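Local coordinates for long form salivary protein D7L1 (Aedes aegypti, PDB 3DYE), which binds and sequesters host biogenic amines and leukotrienes, modulating blood feeding by female mosquitoes, at residues 160-165 / 187-192; 178-183 / 243-248; 58-63 / 70-75. One frame throughout, in Å; residues are numbered along the deposited sequence.

Contact 1 of 3, residues 160-165 / 187-192; sequences KYYPAG and KEHTDC. With LNR (L-norepinephrine), chain F.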
# COMPACT_ATOMS: atom_id res chain seq x y z
N LYS A 160 11.23 6.59 13.37
CA LYS A 160 12.23 7.13 12.48
C LYS A 160 12.54 8.60 12.81
O LYS A 160 13.70 9.00 12.83
CB LYS A 160 11.76 6.97 11.03
CG LYS A 160 12.75 7.44 9.99
CD LYS A 160 12.27 7.13 8.58
CE LYS A 160 13.23 7.74 7.57
NZ LYS A 160 12.82 7.41 6.17
N TYR A 161 11.49 9.38 13.10
CA TYR A 161 11.65 10.83 13.24
C TYR A 161 11.64 11.34 14.68
O TYR A 161 12.19 12.41 14.96
CB TYR A 161 10.62 11.56 12.38
CG TYR A 161 10.84 11.30 10.92
CD1 TYR A 161 11.83 11.99 10.22
CD2 TYR A 161 10.08 10.35 10.23
CE1 TYR A 161 12.06 11.74 8.87
CE2 TYR A 161 10.30 10.10 8.88
CZ TYR A 161 11.29 10.80 8.21
OH TYR A 161 11.51 10.56 6.87
N TYR A 162 11.01 10.58 15.56
CA TYR A 162 10.98 10.90 16.98
C TYR A 162 11.40 9.65 17.77
O TYR A 162 10.57 9.02 18.43
CB TYR A 162 9.58 11.38 17.38
CG TYR A 162 9.12 12.55 16.54
CD1 TYR A 162 9.36 13.86 16.95
CD2 TYR A 162 8.46 12.35 15.32
CE1 TYR A 162 8.94 14.94 16.18
CE2 TYR A 162 8.05 13.42 14.54
CZ TYR A 162 8.30 14.71 14.98
OH TYR A 162 7.89 15.77 14.21
N PRO A 163 12.69 9.29 17.68
CA PRO A 163 13.17 8.00 18.19
C PRO A 163 13.05 7.86 19.70
O PRO A 163 13.26 8.82 20.44
CB PRO A 163 14.64 7.97 17.77
CG PRO A 163 14.80 9.07 16.77
CD PRO A 163 13.79 10.09 17.12
N ALA A 164 12.72 6.65 20.14
CA ALA A 164 12.71 6.34 21.57
C ALA A 164 14.09 6.60 22.17
O ALA A 164 15.12 6.35 21.53
CB ALA A 164 12.28 4.89 21.78
N GLY A 165 14.10 7.13 23.39
CA GLY A 165 15.34 7.45 24.09
C GLY A 165 15.89 8.83 23.76
O GLY A 165 16.83 9.29 24.40
N LYS A 187 7.23 18.03 9.12
CA LYS A 187 6.83 17.96 7.71
C LYS A 187 7.35 16.67 7.07
O LYS A 187 6.64 16.03 6.29
CB LYS A 187 7.29 19.20 6.94
CG LYS A 187 6.55 20.49 7.36
CD LYS A 187 7.01 21.73 6.59
CE LYS A 187 6.30 22.98 7.10
NZ LYS A 187 6.73 24.23 6.39
N GLU A 188 8.57 16.28 7.42
CA GLU A 188 9.19 15.04 6.96
C GLU A 188 8.44 13.83 7.48
O GLU A 188 8.18 12.89 6.75
CB GLU A 188 10.65 14.95 7.40
CG GLU A 188 11.56 15.99 6.76
CD GLU A 188 13.04 15.69 6.99
OE1 GLU A 188 13.41 14.50 6.96
OE2 GLU A 188 13.82 16.65 7.19
N HIS A 189 8.12 13.86 8.77
CA HIS A 189 7.36 12.80 9.41
C HIS A 189 5.99 12.63 8.74
O HIS A 189 5.56 11.52 8.43
CB HIS A 189 7.20 13.09 10.90
CG HIS A 189 6.18 12.22 11.58
ND1 HIS A 189 6.41 10.89 11.87
CD2 HIS A 189 4.92 12.48 12.00
CE1 HIS A 189 5.34 10.37 12.44
NE2 HIS A 189 4.42 11.32 12.53
N THR A 190 5.30 13.75 8.52
CA THR A 190 3.98 13.72 7.92
C THR A 190 4.04 13.21 6.48
O THR A 190 3.13 12.51 6.02
CB THR A 190 3.29 15.10 8.05
OG1 THR A 190 3.18 15.43 9.44
CG2 THR A 190 1.90 15.07 7.44
N ASP A 191 5.12 13.54 5.78
CA ASP A 191 5.38 12.97 4.46
C ASP A 191 5.50 11.44 4.51
O ASP A 191 4.92 10.74 3.67
CB ASP A 191 6.64 13.57 3.85
CG ASP A 191 6.87 13.10 2.44
OD1 ASP A 191 6.04 13.42 1.57
OD2 ASP A 191 7.86 12.38 2.22
N CYS A 192 6.23 10.94 5.50
CA CYS A 192 6.38 9.51 5.74
C CYS A 192 5.03 8.84 5.95
O CYS A 192 4.74 7.80 5.35
CB CYS A 192 7.30 9.27 6.95
SG CYS A 192 7.63 7.54 7.39
OAC LNR F . 2.33 10.18 13.98
CAJ LNR F . 1.07 10.65 13.75
CAG LNR F . -0.03 10.10 14.40
CAI LNR F . 0.85 11.69 12.87
OAB LNR F . 1.88 12.29 12.21
CAE LNR F . -0.45 12.14 12.68
CAF LNR F . -1.44 11.60 13.30
CAK LNR F . -1.29 10.62 14.13
CAL LNR F . -2.52 10.08 14.78
OAD LNR F . -2.94 11.01 15.77
CAH LNR F . -2.30 8.71 15.41
NAA LNR F . -3.58 8.07 15.66
O HOH W 1 9.56 11.42 4.72

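Contact 2 of 3, residues 178-183 / 243-248; sequences YTVLDD and KSWHYY. With LNR (L-norepinephrine), chain F.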
# COMPACT_ATOMS: atom_id res chain seq x y z
N TYR A 178 -3.30 14.92 17.14
CA TYR A 178 -3.56 15.74 15.94
C TYR A 178 -3.14 17.21 16.04
O TYR A 178 -3.72 18.08 15.39
CB TYR A 178 -5.01 15.59 15.48
CG TYR A 178 -5.31 14.21 14.97
CD1 TYR A 178 -5.06 13.86 13.64
CD2 TYR A 178 -5.83 13.23 15.82
CE1 TYR A 178 -5.32 12.59 13.17
CE2 TYR A 178 -6.09 11.95 15.36
CZ TYR A 178 -5.85 11.64 14.03
OH TYR A 178 -6.10 10.37 13.58
N THR A 179 -2.12 17.48 16.86
CA THR A 179 -1.50 18.80 16.87
C THR A 179 -0.65 18.94 15.62
O THR A 179 0.22 18.11 15.35
CB THR A 179 -0.66 19.02 18.15
OG1 THR A 179 -1.50 18.90 19.30
CG2 THR A 179 0.01 20.40 18.15
N VAL A 180 -0.89 20.00 14.85
CA VAL A 180 -0.15 20.21 13.61
C VAL A 180 1.05 21.10 13.92
O VAL A 180 0.89 22.29 14.21
CB VAL A 180 -1.04 20.85 12.50
CG1 VAL A 180 -0.21 21.15 11.23
CG2 VAL A 180 -2.22 19.94 12.19
N LEU A 181 2.25 20.52 13.87
CA LEU A 181 3.46 21.29 14.10
C LEU A 181 3.92 21.92 12.79
O LEU A 181 3.37 21.62 11.73
CB LEU A 181 4.55 20.42 14.73
CG LEU A 181 4.18 19.72 16.05
CD1 LEU A 181 5.34 18.83 16.48
CD2 LEU A 181 3.81 20.72 17.15
N ASP A 182 4.91 22.81 12.88
CA ASP A 182 5.32 23.66 11.77
C ASP A 182 6.72 23.41 11.25
O ASP A 182 7.13 24.01 10.26
CB ASP A 182 5.26 25.13 12.20
CG ASP A 182 3.92 25.76 11.93
OD1 ASP A 182 3.02 25.08 11.41
OD2 ASP A 182 3.78 26.96 12.24
N ASP A 183 7.48 22.56 11.95
CA ASP A 183 8.91 22.46 11.73
C ASP A 183 9.24 21.45 10.63
O ASP A 183 8.42 20.58 10.32
CB ASP A 183 9.59 22.06 13.04
CG ASP A 183 9.12 20.71 13.53
OD1 ASP A 183 8.07 20.62 14.18
OD2 ASP A 183 9.81 19.72 13.24
N LYS A 243 4.13 19.09 0.51
CA LYS A 243 2.81 18.72 0.01
C LYS A 243 2.01 17.83 0.96
O LYS A 243 0.84 18.10 1.22
CB LYS A 243 2.88 18.08 -1.38
CG LYS A 243 1.58 18.26 -2.16
CD LYS A 243 1.57 17.54 -3.49
CE LYS A 243 2.32 18.31 -4.56
NZ LYS A 243 2.09 17.68 -5.90
N SER A 244 2.65 16.78 1.48
CA SER A 244 1.98 15.85 2.40
C SER A 244 1.51 16.58 3.65
O SER A 244 0.37 16.43 4.07
CB SER A 244 2.91 14.70 2.79
OG SER A 244 3.11 13.78 1.73
N TRP A 245 2.41 17.36 4.24
CA TRP A 245 2.08 18.18 5.40
C TRP A 245 0.92 19.14 5.10
O TRP A 245 0.01 19.27 5.90
CB TRP A 245 3.31 18.92 5.91
CG TRP A 245 3.05 19.88 7.02
CD1 TRP A 245 2.94 19.60 8.35
CD2 TRP A 245 2.89 21.30 6.90
NE1 TRP A 245 2.71 20.75 9.07
CE2 TRP A 245 2.68 21.81 8.20
CE3 TRP A 245 2.91 22.19 5.82
CZ2 TRP A 245 2.49 23.17 8.45
CZ3 TRP A 245 2.71 23.55 6.07
CH2 TRP A 245 2.50 24.03 7.38
N HIS A 246 0.97 19.78 3.93
CA HIS A 246 -0.11 20.67 3.50
C HIS A 246 -1.49 20.01 3.62
O HIS A 246 -2.38 20.55 4.25
CB HIS A 246 0.10 21.15 2.06
CG HIS A 246 -1.07 21.92 1.52
ND1 HIS A 246 -1.37 23.20 1.94
CD2 HIS A 246 -2.03 21.57 0.63
CE1 HIS A 246 -2.46 23.61 1.31
NE2 HIS A 246 -2.89 22.64 0.53
N TYR A 247 -1.65 18.83 3.02
CA TYR A 247 -2.95 18.16 3.03
C TYR A 247 -3.35 17.62 4.39
O TYR A 247 -4.54 17.63 4.73
CB TYR A 247 -2.99 17.04 1.98
CG TYR A 247 -3.08 17.60 0.59
CD1 TYR A 247 -4.27 18.14 0.11
CD2 TYR A 247 -1.96 17.63 -0.23
CE1 TYR A 247 -4.36 18.67 -1.15
CE2 TYR A 247 -2.04 18.16 -1.51
CZ TYR A 247 -3.24 18.68 -1.97
OH TYR A 247 -3.33 19.21 -3.23
N TYR A 248 -2.37 17.15 5.15
CA TYR A 248 -2.63 16.73 6.53
C TYR A 248 -3.17 17.90 7.36
O TYR A 248 -4.22 17.79 8.00
CB TYR A 248 -1.36 16.16 7.16
CG TYR A 248 -1.54 15.77 8.61
CD1 TYR A 248 -2.17 14.58 8.95
CD2 TYR A 248 -1.07 16.60 9.64
CE1 TYR A 248 -2.34 14.22 10.29
CE2 TYR A 248 -1.24 16.25 10.98
CZ TYR A 248 -1.87 15.07 11.29
OH TYR A 248 -2.04 14.72 12.61
OAC LNR F . 2.33 10.18 13.98
CAJ LNR F . 1.07 10.65 13.75
CAG LNR F . -0.03 10.10 14.40
CAI LNR F . 0.85 11.69 12.87
OAB LNR F . 1.88 12.29 12.21
CAE LNR F . -0.45 12.14 12.68
CAF LNR F . -1.44 11.60 13.30
CAK LNR F . -1.29 10.62 14.13
CAL LNR F . -2.52 10.08 14.78
OAD LNR F . -2.94 11.01 15.77
CAH LNR F . -2.30 8.71 15.41
NAA LNR F . -3.58 8.07 15.66
O HOH W 2 -0.30 15.61 14.43

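Contact 3 of 3, residues 58-63 / 70-75; sequences TGLYDP and ASVIQE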
# COMPACT_ATOMS: atom_id res chain seq x y z
N THR A 58 1.66 -3.02 -10.42
CA THR A 58 3.11 -3.17 -10.63
C THR A 58 3.57 -2.45 -11.89
O THR A 58 4.75 -2.11 -12.02
CB THR A 58 3.56 -4.65 -10.70
OG1 THR A 58 2.83 -5.33 -11.73
CG2 THR A 58 3.36 -5.36 -9.36
N GLY A 59 2.64 -2.22 -12.82
CA GLY A 59 2.98 -1.65 -14.12
C GLY A 59 3.29 -2.68 -15.19
O GLY A 59 3.58 -2.32 -16.33
N LEU A 60 3.21 -3.96 -14.84
CA LEU A 60 3.45 -5.04 -15.81
C LEU A 60 2.41 -5.05 -16.92
O LEU A 60 2.71 -5.43 -18.05
CB LEU A 60 3.47 -6.41 -15.12
CG LEU A 60 4.81 -6.83 -14.50
CD1 LEU A 60 4.61 -8.09 -13.65
CD2 LEU A 60 5.88 -7.02 -15.58
N TYR A 61 1.18 -4.64 -16.59
CA TYR A 61 0.19 -4.36 -17.62
C TYR A 61 -0.15 -2.87 -17.59
O TYR A 61 -0.48 -2.32 -16.54
CB TYR A 61 -1.09 -5.20 -17.44
CG TYR A 61 -2.14 -4.85 -18.48
CD1 TYR A 61 -2.01 -5.28 -19.80
CD2 TYR A 61 -3.25 -4.07 -18.14
CE1 TYR A 61 -2.95 -4.95 -20.76
CE2 TYR A 61 -4.22 -3.73 -19.12
CZ TYR A 61 -4.05 -4.18 -20.42
OH TYR A 61 -4.98 -3.86 -21.39
N ASP A 62 -0.05 -2.24 -18.75
CA ASP A 62 -0.36 -0.82 -18.90
C ASP A 62 -1.73 -0.70 -19.59
O ASP A 62 -1.83 -0.95 -20.79
CB ASP A 62 0.74 -0.12 -19.71
CG ASP A 62 0.49 1.38 -19.91
OD1 ASP A 62 -0.63 1.87 -19.65
OD2 ASP A 62 1.43 2.08 -20.34
N PRO A 63 -2.79 -0.34 -18.83
CA PRO A 63 -4.14 -0.27 -19.39
C PRO A 63 -4.37 0.90 -20.34
O PRO A 63 -5.34 0.89 -21.11
CB PRO A 63 -5.05 -0.19 -18.16
CG PRO A 63 -4.20 0.42 -17.11
CD PRO A 63 -2.77 -0.00 -17.39
N ALA A 70 7.55 -5.08 -20.07
CA ALA A 70 8.62 -5.86 -19.45
C ALA A 70 9.68 -5.01 -18.76
O ALA A 70 10.53 -5.56 -18.05
CB ALA A 70 9.25 -6.79 -20.46
N SER A 71 9.65 -3.69 -18.95
CA SER A 71 10.68 -2.84 -18.35
C SER A 71 10.60 -2.83 -16.82
O SER A 71 11.60 -2.62 -16.14
CB SER A 71 10.69 -1.42 -18.95
OG SER A 71 9.56 -0.66 -18.56
N VAL A 72 9.41 -3.12 -16.30
CA VAL A 72 9.16 -3.28 -14.87
C VAL A 72 10.03 -4.41 -14.30
O VAL A 72 10.59 -4.29 -13.21
CB VAL A 72 7.65 -3.55 -14.61
CG1 VAL A 72 7.39 -3.80 -13.15
CG2 VAL A 72 6.80 -2.38 -15.13
N ILE A 73 10.15 -5.49 -15.06
CA ILE A 73 10.97 -6.64 -14.68
C ILE A 73 12.45 -6.26 -14.61
O ILE A 73 13.14 -6.56 -13.62
CB ILE A 73 10.73 -7.84 -15.62
CG1 ILE A 73 9.30 -8.37 -15.45
CG2 ILE A 73 11.74 -8.98 -15.35
CD1 ILE A 73 8.80 -9.24 -16.60
N GLN A 74 12.95 -5.59 -15.64
CA GLN A 74 14.35 -5.20 -15.64
C GLN A 74 14.66 -4.18 -14.55
O GLN A 74 15.71 -4.26 -13.91
CB GLN A 74 14.80 -4.73 -17.03
CG GLN A 74 14.62 -5.79 -18.14
CD GLN A 74 15.63 -6.96 -18.14
OE1 GLN A 74 16.45 -7.14 -17.23
NE2 GLN A 74 15.54 -7.77 -19.19
N GLU A 75 13.74 -3.25 -14.31
CA GLU A 75 13.91 -2.27 -13.22
C GLU A 75 13.97 -2.96 -11.86
O GLU A 75 14.81 -2.64 -11.02
CB GLU A 75 12.80 -1.22 -13.24
CG GLU A 75 13.02 -0.10 -14.26
CD GLU A 75 14.26 0.74 -13.96
OE1 GLU A 75 14.36 1.33 -12.86
OE2 GLU A 75 15.13 0.82 -14.84

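Contact 1 of 3, residues 160-165 / 187-192
Y161, the last residue of helix 153-161, and Y162 just beyond it pack against H189 on helix 184-196 in an aromatic contact behind the noradrenaline pocket. The ring of Y161 lies over the backbone of the facing helix: H189 CA sits above one face, 4.1 Å from the ring centroid, a CH-pi contact. K160 CG lies over the rim of the opposite face. At the edge, Y161 CE2 meets C192 CB at 3.7 Å, with the sulfur of C192 lying near the ring plane as a sulfur-aromatic neighbour. On the CE1 side of the ring, E188 crosses it at about a right angle, its OE1 3.6 Å from Y161 CE1. A water links Y161 OH with E188 O and D191 OD2, tying the phenol to the helix.

C192 also forms the disulfide with C157, which staples the same two helices together, as cystines do in the PBP/GOBP family of helical ligand-binding proteins. Y162, the first residue to leave the helix, turns its edge to the face of the H189 imidazole; the planes stand 83° apart and the centroids 5.4 Å, a T-shaped pair. With CG anti to the backbone N (chi1 167°), the imidazole extends past both tyrosines into the pocket. There NE2 donates to both catechol oxygens of noradrenaline, at 2.8 Å to OAC and, in a weaker, more bent bond, at 2.7 Å to OAB. H189 ND1 is buried without a partner in the model; C157 and E158 also pack on the side chain.

Contact 2 of 3, residues 178-183 / 243-248
V180 stands at the apolar centre, its two methyls divided between two aromatic side chains of helix 243-252. A chi1 of 176° carries CG1 to W245, where it approaches NE1 to 3.7 Å, whereas CG2 lies 4.0 Å from CE2 of Y248. Farther along, Y178 and Y248 cross at about a right angle, and the phenol oxygen of Y248 comes within 3.3 Å of Y178 CD1.

The polar edge begins with the indole of W245, whose NE1 donates to L181 O at 2.9 Å, nearly in line with the carbonyl bond but 22° out of the indole plane. Beside it, D182 OD1 lies at the indole edge, 3.6 Å from CZ2. At the other end a water bridges T179 O and Y248 OH, accepting from the phenol.

Both tyrosines also touch noradrenaline: its side-chain hydroxyl OAD sits over the Y178 ring, 3.3 Å from CE2, while Y248 OH is close to the catechol carbon CAE. Y178 has positive phi and is the C-prime residue of a Schellman motif ending helix 172-175, and its hydroxyl is hydrogen-bonded to D265, itself a noradrenaline-binding residue. The loop 178-183 runs along helix 243-252 to D183, the N-cap of helix 184-196, while helix 257-271 packs on Y178 and Y248 through F260.

Contact 3 of 3, residues 58-63 / 70-75
Segment 58-63 turns sharply where helix 45-58 ends: G59 has positive phi (92°), and the chain then passes through L60 into the short strand 61-62. Facing this turn is the first part of helix 71-79, the closest pair of CA atoms being those of L60 and V72, 6.0 Å apart.

V72 points its branched side chain into the turn and divides it between two carbonyls. CG1, swung by a chi1 of 177° to the far side of CB from the V72 nitrogen, reaches T58 O at 3.3 Å, and CG2 lies 3.4 Å from G59 O. G59, without a side chain, leaves its backbone directly against CG2. Alongside, the CD2 methyl of L60 touches the side chains of both V72 and I73; the L60 and I73 side chains cross at about a right angle, with L60 CD2 3.7 Å from I73 CG1.

L60 and I73 continue onto Y92 of helix 86-97, and V72 packs on F128. The chain between the segments forms strand 67-68, which pairs antiparallel with strand 61-62, so this beta hairpin joins helix 45-58 to helix 71-79 within the N-terminal PBP/GOBP region.

The contacts illustrate how two PBP/GOBP units in one chain can hold separate pockets. Contact 3 comes first in sequence and lies in the N-terminal unit, which binds lipids; contacts 1 and 2 follow in the C-terminal unit, which binds biogenic amines. Centre to centre, contact 3 is about 32 Å from contact 1 and about 34 Å from contact 2, without touching either. The centres of contacts 1 and 2 are about 12 Å apart, and their segments alternate along the chain. Helix 184-196 meets helix 243-252 between them, through D191 with S244 and T190 with Y248, and both contacts reach the same noradrenaline molecule. This separation fits the independent binding of the two ligand classes.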